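Long-range contacts in thermospermine synthase (Medicago truncatula, PDB 6BQ6), which probably catalyses the transfer of an aminopropyl group from decarboxylated S-adenosylmethionine to spermidine, giving thermospermine and methylthioadenosine: residues Y195-Y200 and T313-E318; E228-I233 and G259-S264; V244-A249 and S299-A304. One frame throughout, in Å; residues are numbered along the deposited sequence.

Contact 1 of 3, residues Y195-Y200 and T313-E318; sequences YTKDFY and THVYTE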
loop_
_atom_site.group_PDB
_atom_site.type_symbol
_atom_site.label_atom_id
_atom_site.label_comp_id
_atom_site.label_asym_id
_atom_site.label_seq_id
_atom_site.Cartn_x
_atom_site.Cartn_y
_atom_site.Cartn_z
ATOM N N TYR B 195 -1.025 -0.812 34.514
ATOM C CA TYR B 195 0.425 -0.795 34.384
ATOM C C TYR B 195 1.050 0.243 35.333
ATOM O O TYR B 195 2.242 0.477 35.284
ATOM C CB TYR B 195 0.816 -0.461 32.938
ATOM C CG TYR B 195 0.457 -1.476 31.911
ATOM C CD1 TYR B 195 -0.755 -1.447 31.253
ATOM C CD2 TYR B 195 1.379 -2.437 31.539
ATOM C CE1 TYR B 195 -1.068 -2.382 30.260
ATOM C CE2 TYR B 195 1.061 -3.382 30.578
ATOM C CZ TYR B 195 -0.126 -3.330 29.919
ATOM O OH TYR B 195 -0.361 -4.255 28.965
ATOM N N THR B 196 0.255 0.851 36.214
ATOM C CA THR B 196 0.835 1.877 37.062
ATOM C C THR B 196 1.465 1.296 38.337
ATOM O O THR B 196 1.040 0.232 38.847
ATOM C CB THR B 196 -0.205 2.945 37.449
ATOM O OG1 THR B 196 -1.277 2.326 38.153
ATOM C CG2 THR B 196 -0.763 3.614 36.238
ATOM N N LYS B 197 2.391 2.075 38.894
ATOM C CA LYS B 197 3.053 1.755 40.143
ATOM C C LYS B 197 2.027 1.519 41.234
ATOM O O LYS B 197 2.072 0.506 41.938
ATOM C CB LYS B 197 4.017 2.852 40.571
ATOM C CG LYS B 197 4.735 2.562 41.873
ATOM C CD LYS B 197 5.631 3.730 42.298
ATOM C CE LYS B 197 6.493 3.343 43.502
ATOM N NZ LYS B 197 5.726 3.348 44.773
ATOM N N ASP B 198 1.089 2.444 41.359
ATOM C CA ASP B 198 0.074 2.316 42.411
ATOM C C ASP B 198 -0.831 1.102 42.220
ATOM O O ASP B 198 -1.191 0.447 43.210
ATOM C CB ASP B 198 -0.769 3.567 42.503
ATOM C CG ASP B 198 -0.095 4.680 43.316
ATOM O OD1 ASP B 198 1.033 4.509 43.835
ATOM O OD2 ASP B 198 -0.724 5.760 43.435
ATOM N N PHE B 199 -1.208 0.798 40.973
ATOM C CA PHE B 199 -1.939 -0.448 40.700
ATOM C C PHE B 199 -1.169 -1.674 41.210
ATOM O O PHE B 199 -1.698 -2.518 41.952
ATOM C CB PHE B 199 -2.291 -0.582 39.210
ATOM C CG PHE B 199 -2.857 -1.932 38.855
ATOM C CD1 PHE B 199 -4.133 -2.285 39.280
ATOM C CD2 PHE B 199 -2.065 -2.870 38.279
ATOM C CE1 PHE B 199 -4.644 -3.536 39.023
ATOM C CE2 PHE B 199 -2.564 -4.115 37.994
ATOM C CZ PHE B 199 -3.849 -4.454 38.382
ATOM N N TYR B 200 0.085 -1.763 40.825
ATOM C CA TYR B 200 0.888 -2.921 41.184
ATOM C C TYR B 200 1.063 -3.022 42.673
ATOM O O TYR B 200 0.900 -4.100 43.217
ATOM C CB TYR B 200 2.247 -2.846 40.537
ATOM C CG TYR B 200 2.296 -2.988 39.044
ATOM C CD1 TYR B 200 1.493 -3.921 38.356
ATOM C CD2 TYR B 200 3.223 -2.257 38.310
ATOM C CE1 TYR B 200 1.584 -4.065 36.968
ATOM C CE2 TYR B 200 3.335 -2.422 36.945
ATOM C CZ TYR B 200 2.510 -3.332 36.271
ATOM O OH TYR B 200 2.636 -3.485 34.898
ATOM N N THR B 313 14.145 5.973 33.611
ATOM C CA THR B 313 13.513 6.647 34.761
ATOM C C THR B 313 12.001 6.796 34.675
ATOM O O THR B 313 11.388 7.205 35.666
ATOM C CB THR B 313 14.157 8.029 34.995
ATOM O OG1 THR B 313 14.102 8.795 33.787
ATOM C CG2 THR B 313 15.618 7.831 35.381
ATOM N N HIS B 314 11.368 6.503 33.538
ATOM C CA HIS B 314 9.913 6.675 33.418
ATOM C C HIS B 314 9.193 5.672 34.322
ATOM O O HIS B 314 9.581 4.480 34.383
ATOM C CB HIS B 314 9.398 6.526 31.967
ATOM C CG HIS B 314 7.985 7.003 31.799
ATOM N ND1 HIS B 314 7.622 8.324 31.990
ATOM C CD2 HIS B 314 6.838 6.333 31.540
ATOM C CE1 HIS B 314 6.315 8.446 31.832
ATOM N NE2 HIS B 314 5.819 7.253 31.545
ATOM N N VAL B 315 8.191 6.163 35.073
ATOM C CA VAL B 315 7.331 5.306 35.864
ATOM C C VAL B 315 5.878 5.613 35.514
ATOM O O VAL B 315 5.452 6.775 35.536
ATOM C CB VAL B 315 7.565 5.486 37.370
ATOM C CG1 VAL B 315 6.606 4.635 38.189
ATOM C CG2 VAL B 315 8.995 5.105 37.707
ATOM N N TYR B 316 5.098 4.582 35.219
ATOM C CA TYR B 316 3.680 4.771 34.975
ATOM C C TYR B 316 2.972 5.067 36.292
ATOM O O TYR B 316 3.111 4.313 37.267
ATOM C CB TYR B 316 3.056 3.552 34.281
ATOM C CG TYR B 316 3.575 3.284 32.874
ATOM C CD1 TYR B 316 3.511 4.249 31.893
ATOM C CD2 TYR B 316 4.044 2.029 32.523
ATOM C CE1 TYR B 316 3.964 4.028 30.603
ATOM C CE2 TYR B 316 4.491 1.781 31.232
ATOM C CZ TYR B 316 4.434 2.764 30.270
ATOM O OH TYR B 316 4.890 2.493 29.006
ATOM N N THR B 317 2.209 6.158 36.320
ATOM C CA THR B 317 1.606 6.619 37.590
ATOM C C THR B 317 0.127 6.940 37.504
ATOM O O THR B 317 -0.352 7.338 36.419
ATOM C CB THR B 317 2.339 7.825 38.221
ATOM O OG1 THR B 317 2.280 8.956 37.353
ATOM C CG2 THR B 317 3.787 7.473 38.530
ATOM N N GLU B 318 -0.478 6.824 38.714
ATOM C CA GLU B 318 -1.909 6.545 39.147
ATOM C C GLU B 318 -2.595 5.259 38.648
ATOM O O GLU B 318 -2.902 4.346 39.447
ATOM C CB GLU B 318 -2.857 7.747 39.017
ATOM C CG GLU B 318 -3.118 8.240 37.598
ATOM C CD GLU B 318 -2.460 9.576 37.316
ATOM O OE1 GLU B 318 -1.439 9.890 37.974
ATOM O OE2 GLU B 318 -2.976 10.311 36.446
HETATM O O HOH W 1 0.942 5.218 40.366
#
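The capped N-terminal turn of helix 197-204 receives the C-terminal tail of the modelled chain here, with Thr196, Lys197 and Tyr195 meeting Tyr316. One direct hydrogen bond joins the segments: Lys197 N, a first-turn amide, donates to Tyr316 O at 2.9 Å, in a nearly straight bond (169° at the hydrogen). The same oxygen also receives a longer CA-H...O contact from Thr196 CA at 3.3 Å. Threonine suits the N-cap because its hydroxyl can turn back over the helix end; with chi1 at 60°, OG1 lies between the backbone N and the carbonyl carbon and accepts from Phe199 N at 3.2 Å, while it also bonds to Lys193 O. The methyl CG2 of Thr196 lies 3.7 Å from Thr317 C. A water accepts from Asp198 N and weakly from Glu318 N, a loose bridge between tail and helix start. Tyr316 lays its CB 3.3 Å from Tyr195 O, and its CD2 packs on Tyr195 CB; the side chain of Tyr195 itself lies close to Cys191 of the adenosine site. Lys197 CB rests against Val315 CG1 at 3.9 Å, and its ammonium group continues to a salt bridge with Glu201. Both segments also lean on helix 230-238: Tyr195 touches Ile233, Tyr316 touches Cys232, and Tyr316 N bonds to Thr236 OG1.

Contact 2 of 3, residues E228-I233 and G259-S264; sequences EVFSCI and GWVLAS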
loop_
_atom_site.group_PDB
_atom_site.type_symbol
_atom_site.label_atom_id
_atom_site.label_comp_id
_atom_site.label_asym_id
_atom_site.label_seq_id
_atom_site.Cartn_x
_atom_site.Cartn_y
_atom_site.Cartn_z
ATOM N N GLU B 228 9.556 2.397 23.788
ATOM C CA GLU B 228 8.188 2.954 23.828
ATOM C C GLU B 228 7.482 2.498 25.088
ATOM O O GLU B 228 6.853 3.286 25.750
ATOM C CB GLU B 228 7.293 2.503 22.670
ATOM C CG GLU B 228 7.775 2.543 21.229
ATOM C CD GLU B 228 6.989 1.495 20.428
ATOM O OE1 GLU B 228 7.649 0.727 19.666
ATOM O OE2 GLU B 228 5.705 1.402 20.648
ATOM N N VAL B 229 7.513 1.208 25.377
ATOM C CA VAL B 229 6.870 0.725 26.621
ATOM C C VAL B 229 7.629 -0.326 27.412
ATOM O O VAL B 229 7.544 -0.346 28.618
ATOM C CB VAL B 229 5.429 0.287 26.456
ATOM C CG1 VAL B 229 4.562 1.362 25.775
ATOM C CG2 VAL B 229 5.327 -1.050 25.767
ATOM N N PHE B 230 8.400 -1.177 26.753
ATOM C CA PHE B 230 9.098 -2.279 27.451
ATOM C C PHE B 230 9.982 -1.762 28.563
ATOM O O PHE B 230 9.895 -2.220 29.711
ATOM C CB PHE B 230 9.911 -3.066 26.416
ATOM C CG PHE B 230 10.683 -4.252 26.935
ATOM C CD1 PHE B 230 10.047 -5.390 27.399
ATOM C CD2 PHE B 230 12.061 -4.295 26.863
ATOM C CE1 PHE B 230 10.764 -6.507 27.812
ATOM C CE2 PHE B 230 12.777 -5.430 27.242
ATOM C CZ PHE B 230 12.127 -6.554 27.705
ATOM N N SER B 231 10.827 -0.758 28.278
ATOM C CA SER B 231 11.660 -0.234 29.348
ATOM C C SER B 231 10.882 0.434 30.478
ATOM O O SER B 231 11.269 0.304 31.633
ATOM C CB SER B 231 12.674 0.774 28.842
ATOM O OG SER B 231 12.043 1.779 28.094
ATOM N N CYS B 232 9.811 1.143 30.128
ATOM C CA CYS B 232 8.923 1.752 31.118
ATOM C C CYS B 232 8.222 0.761 32.041
ATOM O O CYS B 232 8.114 0.966 33.232
ATOM C CB CYS B 232 7.871 2.559 30.396
ATOM S SG CYS B 232 8.545 3.820 29.290
ATOM N N ILE B 233 7.728 -0.307 31.440
ATOM C CA ILE B 233 7.106 -1.386 32.203
ATOM C C ILE B 233 8.129 -2.037 33.145
ATOM O O ILE B 233 7.885 -2.236 34.318
ATOM C CB ILE B 233 6.487 -2.426 31.263
ATOM C CG1 ILE B 233 5.242 -1.838 30.558
ATOM C CG2 ILE B 233 6.078 -3.662 32.063
ATOM C CD1 ILE B 233 4.628 -2.710 29.513
ATOM N N GLY B 259 8.316 -8.378 24.118
ATOM C CA GLY B 259 8.820 -8.511 25.458
ATOM C C GLY B 259 7.785 -8.903 26.495
ATOM O O GLY B 259 6.581 -8.700 26.305
ATOM N N TRP B 260 8.323 -9.401 27.585
ATOM C CA TRP B 260 7.553 -9.738 28.793
ATOM C C TRP B 260 8.406 -9.446 29.975
ATOM O O TRP B 260 9.650 -9.369 29.889
ATOM C CB TRP B 260 7.195 -11.247 28.823
ATOM C CG TRP B 260 6.477 -11.697 27.606
ATOM C CD1 TRP B 260 5.098 -11.751 27.396
ATOM C CD2 TRP B 260 7.054 -12.176 26.393
ATOM N NE1 TRP B 260 4.817 -12.204 26.154
ATOM C CE2 TRP B 260 5.993 -12.430 25.487
ATOM C CE3 TRP B 260 8.368 -12.378 25.947
ATOM C CZ2 TRP B 260 6.220 -12.887 24.207
ATOM C CZ3 TRP B 260 8.555 -12.833 24.680
ATOM C CH2 TRP B 260 7.499 -13.054 23.813
ATOM N N VAL B 261 7.767 -9.252 31.117
ATOM C CA VAL B 261 8.501 -9.044 32.345
ATOM C C VAL B 261 7.906 -9.898 33.457
ATOM O O VAL B 261 6.698 -9.790 33.731
ATOM C CB VAL B 261 8.470 -7.574 32.765
ATOM C CG1 VAL B 261 9.301 -7.336 34.027
ATOM C CG2 VAL B 261 8.948 -6.629 31.638
ATOM N N LEU B 262 8.773 -10.687 34.125
ATOM C CA LEU B 262 8.469 -11.352 35.396
ATOM C C LEU B 262 8.784 -10.472 36.580
ATOM O O LEU B 262 9.798 -9.781 36.580
ATOM C CB LEU B 262 9.315 -12.592 35.619
ATOM C CG LEU B 262 9.319 -13.660 34.577
ATOM C CD1 LEU B 262 10.204 -14.802 34.994
ATOM C CD2 LEU B 262 7.897 -14.152 34.382
ATOM N N ALA B 263 7.946 -10.522 37.597
ATOM C CA ALA B 263 8.184 -9.770 38.824
ATOM C C ALA B 263 7.728 -10.592 40.026
ATOM O O ALA B 263 6.690 -11.236 40.007
ATOM C CB ALA B 263 7.473 -8.422 38.776
ATOM N N SER B 264 8.533 -10.583 41.078
ATOM C CA SER B 264 8.198 -11.348 42.293
ATOM C C SER B 264 8.978 -10.770 43.473
ATOM O O SER B 264 10.005 -10.129 43.326
ATOM C CB SER B 264 8.529 -12.827 42.124
ATOM O OG SER B 264 8.138 -13.663 43.220
#
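This is buried apolar packing of a helix on a sheet: Phe230 and Ile233, in the first turn of helix 230-238, press on Gly259 and Val261 of strand 256-264 in the mixed central sheet. Phe230 holds CG anti to its backbone N (chi1 -179°), which swings the ring from the flank of the helix onto the strand. There CE1 sits 3.7 Å from Gly259 CA. Glycine suits this spot because its bare CA lets the ring's CE1 come up against the backbone, into the place a CB would take. Trp260 O approaches the edge of the ring, near its plane, 3.7 Å from CE1, a position where the slightly positive ring hydrogens probably meet the carbonyl favourably. Val261 CG2 lies 4.2 Å from the same CE1 and 4.1 Å from Ile233 CG2, the two branched side chains crossing obliquely; such compact, beta-branched residues fill the layer between helix and sheet. Ala218 of the next strand, 212-220, extends the floor beneath both Phe230 and Ile233, and Pro246 of strand 243-251 meets Phe230 too. The side chain of Trp260 takes the other face of the sheet, against Tyr87, Cys90 and Leu91 of helix 84-98. Helices thus cover both faces, as in the three-layer, Rossmann-like fold of the methyltransferase type, where the chain crosses by a helix from one strand to the sheet edge before an antiparallel strand returns between them.

Contact 3 of 3, residues V244-A249 and S299-A304; sequences VVPYSA and STLSKA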
loop_
_atom_site.group_PDB
_atom_site.type_symbol
_atom_site.label_atom_id
_atom_site.label_comp_id
_atom_site.label_asym_id
_atom_site.label_seq_id
_atom_site.Cartn_x
_atom_site.Cartn_y
_atom_site.Cartn_z
ATOM N N VAL B 244 12.972 -8.593 39.245
ATOM C CA VAL B 244 12.261 -8.241 38.019
ATOM C C VAL B 244 13.109 -8.726 36.890
ATOM O O VAL B 244 14.289 -8.383 36.832
ATOM C CB VAL B 244 11.963 -6.721 37.942
ATOM C CG1 VAL B 244 11.189 -6.381 36.673
ATOM C CG2 VAL B 244 11.173 -6.286 39.152
ATOM N N VAL B 245 12.558 -9.593 36.053
ATOM C CA VAL B 245 13.285 -10.263 34.961
ATOM C C VAL B 245 12.601 -9.979 33.633
ATOM O O VAL B 245 11.592 -10.568 33.342
ATOM C CB VAL B 245 13.410 -11.792 35.218
ATOM C CG1 VAL B 245 14.087 -12.500 34.049
ATOM C CG2 VAL B 245 14.132 -12.117 36.521
ATOM N N PRO B 246 13.172 -9.075 32.816
ATOM C CA PRO B 246 12.651 -8.781 31.495
ATOM C C PRO B 246 13.222 -9.802 30.521
ATOM O O PRO B 246 14.369 -10.276 30.693
ATOM C CB PRO B 246 13.189 -7.376 31.196
ATOM C CG PRO B 246 14.470 -7.320 31.934
ATOM C CD PRO B 246 14.289 -8.167 33.176
ATOM N N TYR B 247 12.396 -10.167 29.562
ATOM C CA TYR B 247 12.801 -11.152 28.557
ATOM C C TYR B 247 12.066 -10.958 27.271
ATOM O O TYR B 247 11.045 -10.255 27.206
ATOM C CB TYR B 247 12.673 -12.567 29.111
ATOM C CG TYR B 247 11.291 -13.039 29.425
ATOM C CD1 TYR B 247 10.678 -12.681 30.598
ATOM C CD2 TYR B 247 10.648 -13.956 28.601
ATOM C CE1 TYR B 247 9.421 -13.155 30.912
ATOM C CE2 TYR B 247 9.389 -14.453 28.927
ATOM C CZ TYR B 247 8.803 -14.076 30.083
ATOM O OH TYR B 247 7.530 -14.477 30.407
ATOM N N SER B 248 12.636 -11.457 26.182
ATOM C CA SER B 248 12.085 -11.169 24.868
ATOM C C SER B 248 12.295 -12.281 23.859
ATOM O O SER B 248 13.145 -13.163 24.050
ATOM C CB SER B 248 12.671 -9.847 24.350
ATOM O OG SER B 248 14.082 -9.960 24.126
ATOM N N ALA B 249 11.542 -12.231 22.780
ATOM C CA ALA B 249 11.630 -13.248 21.728
ATOM C C ALA B 249 11.012 -12.715 20.483
ATOM O O ALA B 249 10.064 -11.972 20.528
ATOM C CB ALA B 249 10.890 -14.508 22.182
ATOM N N SER B 299 16.136 -14.131 28.327
ATOM C CA SER B 299 16.346 -13.252 29.476
ATOM C C SER B 299 17.730 -12.583 29.521
ATOM O O SER B 299 18.054 -11.869 30.449
ATOM C CB SER B 299 15.971 -13.981 30.758
ATOM O OG SER B 299 16.834 -15.035 30.979
ATOM N N THR B 300 18.534 -12.822 28.504
ATOM C CA THR B 300 19.806 -12.151 28.361
ATOM C C THR B 300 19.578 -11.155 27.258
ATOM O O THR B 300 19.643 -11.494 26.067
ATOM C CB THR B 300 20.920 -13.136 27.924
ATOM O OG1 THR B 300 20.989 -14.272 28.820
ATOM C CG2 THR B 300 22.260 -12.403 27.855
ATOM N N LEU B 301 19.367 -9.925 27.627
ATOM C CA LEU B 301 19.048 -8.901 26.641
ATOM C C LEU B 301 20.376 -8.431 26.031
ATOM O O LEU B 301 21.440 -8.691 26.591
ATOM C CB LEU B 301 18.335 -7.746 27.318
ATOM C CG LEU B 301 17.035 -8.264 27.947
ATOM C CD1 LEU B 301 16.372 -7.139 28.640
ATOM C CD2 LEU B 301 16.148 -8.886 26.891
ATOM N N SER B 302 20.327 -7.729 24.911
ATOM C CA SER B 302 21.573 -7.248 24.273
ATOM C C SER B 302 22.133 -6.067 25.048
ATOM O O SER B 302 21.464 -5.462 25.866
ATOM C CB SER B 302 21.326 -6.829 22.840
ATOM O OG SER B 302 20.617 -5.588 22.764
ATOM N N LYS B 303 23.377 -5.706 24.746
ATOM C CA LYS B 303 24.064 -4.642 25.480
ATOM C C LYS B 303 23.259 -3.353 25.580
ATOM O O LYS B 303 23.108 -2.790 26.672
ATOM C CB LYS B 303 25.412 -4.343 24.796
ATOM C CG LYS B 303 26.226 -3.255 25.465
ATOM C CD LYS B 303 27.416 -2.875 24.624
ATOM C CE LYS B 303 28.342 -1.928 25.379
ATOM N NZ LYS B 303 29.577 -1.795 24.586
ATOM N N ALA B 304 22.767 -2.880 24.435
ATOM C CA ALA B 304 22.061 -1.609 24.360
ATOM C C ALA B 304 20.729 -1.641 25.121
ATOM O O ALA B 304 20.321 -0.675 25.781
ATOM C CB ALA B 304 21.793 -1.306 22.925
HETATM O O HOH W 2 16.666 -10.251 32.000
#
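Along the edge strand 243-251 of the Rossmann-like sheet, Val245 is the first residue to touch the turn that joins helix 292-298 to helix 303-311. Its CG1, anti to the backbone N at chi1 177°, reaches to 4.1 Å from Ser299 CB, a modest apolar touch. Pro246 follows. Since Val245 and Tyr247 use their backbone for bonds to Leu262 and Trp260, the nitrogen of Pro246 faces the outer edge, where a residue without an N-H costs no sheet bond. Its carbonyl is used: water 2 donates to Pro246 O and to Ser299 O, each at 2.6 Å, and so bridges two acceptors that could not bond directly. Its ring meanwhile meets Leu301 through CG and CD1 at 3.8 Å, and Leu309 of helix 303-311 covers the same pair. Beyond Leu301, Ser302 holds the N-cap position just before that helix, and Lys303 makes a salt bridge to Glu286 of the second subunit. At Tyr247 the two backbones come nearest, and CB lies 3.8 Å from Ser299 CA. Ser299 suits its place just after the end of helix 292-298, since its OG finds Phe295 O and Val296 O there. With chi1 at 66° the ring of Tyr247 is carried off from the turn, to an edge-to-face meeting with Phe295 and a hydrogen bond from the hydroxyl to Cys90 O. Ser248 closes the walk. Its backbone bonds to Ser298, and its small side chain admits the branch of Leu301, whose CD2 packs 3.6 Å from Ser248 OG.

In the fold
Along the chain, contacts 2 and 3 alternate their segments, and both are nested within the long loop closed by contact 1. They also share the central sheet: strands 256-264 and 243-251 are neighbours, joined by bonds such as Leu262 O to Val245 N, and the two centres lie about 10 Å apart. Contact 1 lies about 12 Å from contact 2, centre to centre, and meets it where Tyr316 packs on Val229 and Ile233. Contacts 1 and 3 do not touch, their nearest atoms being about 9 Å apart. Helix 230-238 thus stands between the C-terminal tail and the sheet, while contact 3 leads to the subunit interface.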